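Local coordinates for esterase (Xanthomonas oryzae pv. oryzae, PDB 3H2G), which is an esterase that degrades the rice cell wall during bacterial infection and probably works as a serine hydrolase of the alpha/beta-hydrolase fold, at residues A40-A52 / A63-C75. Sequence-based numbering, arbitrary orientation.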
# COMPACT_ATOMS: atom_id res chain seq x y z
N ALA A 40 -2.30 15.67 -20.10
CA ALA A 40 -3.18 14.52 -19.97
C ALA A 40 -3.71 14.14 -21.34
O ALA A 40 -3.79 14.99 -22.24
CB ALA A 40 -4.35 14.86 -19.04
N LYS A 41 -4.05 12.87 -21.53
CA LYS A 41 -4.59 12.45 -22.81
C LYS A 41 -6.01 11.95 -22.65
O LYS A 41 -6.74 11.79 -23.63
CB LYS A 41 -3.73 11.34 -23.43
CG LYS A 41 -3.77 10.02 -22.70
CD LYS A 41 -3.57 8.85 -23.66
CE LYS A 41 -2.27 8.98 -24.45
NZ LYS A 41 -2.09 7.85 -25.40
N CYS A 42 -6.42 11.73 -21.40
CA CYS A 42 -7.75 11.20 -21.11
C CYS A 42 -8.56 11.97 -20.07
O CYS A 42 -7.99 12.61 -19.18
CB CYS A 42 -7.63 9.76 -20.58
SG CYS A 42 -6.59 8.66 -21.59
N ASN A 43 -9.88 11.89 -20.20
CA ASN A 43 -10.77 12.49 -19.20
C ASN A 43 -10.76 11.33 -18.20
O ASN A 43 -10.46 10.20 -18.57
CB ASN A 43 -12.20 12.67 -19.73
CG ASN A 43 -12.29 13.62 -20.91
OD1 ASN A 43 -11.70 14.70 -20.91
ND2 ASN A 43 -13.05 13.23 -21.93
N VAL A 44 -11.09 11.59 -16.94
CA VAL A 44 -11.09 10.52 -15.95
C VAL A 44 -12.38 10.47 -15.14
O VAL A 44 -12.79 11.47 -14.56
CB VAL A 44 -9.90 10.66 -14.96
CG1 VAL A 44 -9.94 9.54 -13.93
CG2 VAL A 44 -8.59 10.63 -15.73
N ARG A 45 -13.00 9.30 -15.11
CA ARG A 45 -14.24 9.12 -14.35
C ARG A 45 -13.90 8.42 -13.04
O ARG A 45 -13.13 7.46 -13.02
CB ARG A 45 -15.23 8.26 -15.15
CG ARG A 45 -16.62 8.20 -14.53
CD ARG A 45 -17.54 7.32 -15.36
NE ARG A 45 -18.94 7.49 -14.98
CZ ARG A 45 -19.93 6.70 -15.38
NH1 ARG A 45 -19.67 5.68 -16.19
NH2 ARG A 45 -21.17 6.94 -14.98
N VAL A 46 -14.47 8.91 -11.95
CA VAL A 46 -14.24 8.33 -10.63
C VAL A 46 -15.45 7.54 -10.17
O VAL A 46 -16.57 8.05 -10.12
CB VAL A 46 -13.94 9.42 -9.58
CG1 VAL A 46 -13.65 8.78 -8.23
CG2 VAL A 46 -12.77 10.27 -10.03
N ALA A 47 -15.22 6.27 -9.84
CA ALA A 47 -16.29 5.40 -9.37
C ALA A 47 -15.88 4.73 -8.07
O ALA A 47 -14.69 4.63 -7.76
CB ALA A 47 -16.61 4.34 -10.42
N GLU A 48 -16.87 4.30 -7.30
CA GLU A 48 -16.63 3.62 -6.04
C GLU A 48 -17.46 2.35 -6.08
O GLU A 48 -18.39 2.24 -6.88
CB GLU A 48 -17.06 4.50 -4.86
CG GLU A 48 -18.55 4.83 -4.84
CD GLU A 48 -18.90 5.83 -3.77
OE1 GLU A 48 -20.10 6.16 -3.64
OE2 GLU A 48 -17.99 6.30 -3.05
N PHE A 49 -17.12 1.38 -5.24
CA PHE A 49 -17.86 0.14 -5.23
C PHE A 49 -17.57 -0.68 -3.97
O PHE A 49 -16.59 -0.44 -3.28
CB PHE A 49 -17.53 -0.67 -6.49
CG PHE A 49 -16.09 -1.10 -6.59
CD1 PHE A 49 -15.68 -2.33 -6.07
CD2 PHE A 49 -15.14 -0.27 -7.19
CE1 PHE A 49 -14.33 -2.72 -6.15
CE2 PHE A 49 -13.79 -0.66 -7.27
CZ PHE A 49 -13.39 -1.88 -6.75
N THR A 50 -18.46 -1.62 -3.67
CA THR A 50 -18.27 -2.51 -2.53
C THR A 50 -18.35 -3.92 -3.09
O THR A 50 -19.02 -4.16 -4.10
CB THR A 50 -19.36 -2.31 -1.45
OG1 THR A 50 -20.65 -2.59 -1.99
CG2 THR A 50 -19.32 -0.87 -0.94
N TYR A 51 -17.66 -4.85 -2.44
CA TYR A 51 -17.65 -6.22 -2.94
C TYR A 51 -17.44 -7.26 -1.86
O TYR A 51 -17.07 -6.95 -0.73
CB TYR A 51 -16.54 -6.36 -3.99
CG TYR A 51 -15.16 -6.02 -3.47
CD1 TYR A 51 -14.75 -4.69 -3.32
CD2 TYR A 51 -14.27 -7.02 -3.10
CE1 TYR A 51 -13.49 -4.37 -2.82
CE2 TYR A 51 -13.00 -6.72 -2.59
CZ TYR A 51 -12.62 -5.39 -2.45
OH TYR A 51 -11.37 -5.09 -1.95
N ALA A 52 -17.69 -8.51 -2.23
CA ALA A 52 -17.52 -9.63 -1.32
C ALA A 52 -16.08 -10.11 -1.42
O ALA A 52 -15.51 -10.17 -2.51
CB ALA A 52 -18.48 -10.76 -1.70
N ALA A 63 -15.65 -5.31 1.47
CA ALA A 63 -14.66 -4.25 1.36
C ALA A 63 -15.13 -3.26 0.31
O ALA A 63 -16.05 -3.55 -0.46
CB ALA A 63 -13.30 -4.83 0.96
N SER A 64 -14.51 -2.08 0.29
CA SER A 64 -14.87 -1.06 -0.68
C SER A 64 -13.65 -0.79 -1.56
O SER A 64 -12.55 -1.26 -1.27
CB SER A 64 -15.33 0.21 0.03
OG SER A 64 -14.35 0.71 0.92
N GLY A 65 -13.84 -0.04 -2.64
CA GLY A 65 -12.72 0.25 -3.51
C GLY A 65 -12.96 1.44 -4.40
O GLY A 65 -14.07 1.98 -4.44
N VAL A 66 -11.92 1.87 -5.10
CA VAL A 66 -12.00 2.99 -6.01
C VAL A 66 -11.69 2.49 -7.41
O VAL A 66 -10.88 1.58 -7.58
CB VAL A 66 -11.00 4.12 -5.61
CG1 VAL A 66 -9.57 3.58 -5.59
CG2 VAL A 66 -11.11 5.28 -6.59
N LEU A 67 -12.36 3.06 -8.40
CA LEU A 67 -12.15 2.68 -9.79
C LEU A 67 -12.05 3.94 -10.63
O LEU A 67 -12.98 4.75 -10.63
CB LEU A 67 -13.32 1.81 -10.29
CG LEU A 67 -13.42 1.55 -11.80
CD1 LEU A 67 -12.20 0.79 -12.28
CD2 LEU A 67 -14.69 0.76 -12.09
N LEU A 68 -10.93 4.11 -11.31
CA LEU A 68 -10.71 5.28 -12.17
C LEU A 68 -10.76 4.78 -13.61
O LEU A 68 -10.01 3.89 -13.99
CB LEU A 68 -9.36 5.92 -11.86
CG LEU A 68 -9.15 6.34 -10.40
CD1 LEU A 68 -7.77 6.97 -10.23
CD2 LEU A 68 -10.24 7.32 -9.99
N ILE A 69 -11.66 5.36 -14.40
CA ILE A 69 -11.83 4.96 -15.79
C ILE A 69 -11.46 6.07 -16.77
O ILE A 69 -12.02 7.17 -16.70
CB ILE A 69 -13.29 4.54 -16.07
CG1 ILE A 69 -13.73 3.49 -15.04
CG2 ILE A 69 -13.43 4.00 -17.49
CD1 ILE A 69 -15.18 3.06 -15.19
N PRO A 70 -10.53 5.79 -17.69
CA PRO A 70 -10.11 6.79 -18.68
C PRO A 70 -11.08 6.80 -19.86
O PRO A 70 -11.79 5.82 -20.09
CB PRO A 70 -8.72 6.32 -19.08
CG PRO A 70 -8.89 4.83 -19.07
CD PRO A 70 -9.67 4.59 -17.78
N GLY A 71 -11.08 7.89 -20.61
CA GLY A 71 -11.95 8.00 -21.77
C GLY A 71 -11.64 9.30 -22.49
O GLY A 71 -10.99 10.18 -21.92
N GLY A 72 -12.08 9.43 -23.74
CA GLY A 72 -11.82 10.66 -24.47
C GLY A 72 -11.48 10.44 -25.93
O GLY A 72 -11.06 9.35 -26.32
N GLU A 73 -11.65 11.49 -26.74
CA GLU A 73 -11.38 11.42 -28.17
C GLU A 73 -9.94 11.04 -28.51
O GLU A 73 -9.69 10.42 -29.54
CB GLU A 73 -11.71 12.76 -28.83
CG GLU A 73 -11.12 13.97 -28.12
CD GLU A 73 -11.39 15.27 -28.85
OE1 GLU A 73 -12.54 15.49 -29.27
OE2 GLU A 73 -10.44 16.07 -29.00
N ARG A 74 -9.00 11.40 -27.64
CA ARG A 74 -7.59 11.08 -27.87
C ARG A 74 -7.22 9.93 -26.96
O ARG A 74 -6.04 9.64 -26.76
CB ARG A 74 -6.72 12.29 -27.52
CG ARG A 74 -7.17 13.60 -28.14
CD ARG A 74 -6.30 14.74 -27.66
NE ARG A 74 -6.75 16.03 -28.17
CZ ARG A 74 -6.14 17.19 -27.94
NH1 ARG A 74 -5.04 17.22 -27.20
NH2 ARG A 74 -6.63 18.31 -28.45
N CYS A 75 -8.23 9.26 -26.42
CA CYS A 75 -8.01 8.19 -25.47
C CYS A 75 -8.85 6.93 -25.67
O CYS A 75 -9.47 6.44 -24.73
CB CYS A 75 -8.26 8.75 -24.07
SG CYS A 75 -7.95 7.63 -22.69
O HOH W 1 -9.01 12.52 -24.85
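Asn43 to Tyr51 and Ala63 to Gly71 pair as the two arms of an antiparallel beta hairpin, a worked example of a long hairpin locked at its open end. In the antiparallel part of a mixed sheet consistent with an alpha/beta-hydrolase fold, the two strand-segment axes come within 4.6 Å, their N-to-C directions 155° apart. Arg45 and Ile69 exchange nearly straight backbone bonds, whereas Gly71 N to Asn43 O is weak.

On one face, Phe49 lays its ring over the backbone of Gly65, whose CA makes a CH-pi contact 4.1 Å from the ring centroid, offset toward the rim. With CG between the backbone N and the carbonyl carbon (chi1 64°), this ring turns across onto the partner strand. Tyr51 does likewise, bringing CZ to 3.5 Å from Ala63 CB, while its OH is hydrogen-bonded to Ser123 OG. On the opposite face, Val46 CG2 packs alongside Leu68 CD2 at 3.9 Å.

Away from the connecting loop, the Gly72-Cys75 type I turn carries Cys75 back to Cys42. One water links Lys41 O to Arg74 N, and the disulfide ties the residue before strand 43-52 to the turn after strand 63-71, Cys42 SG to Cys75 SG 2.0 Å with chi3 84°.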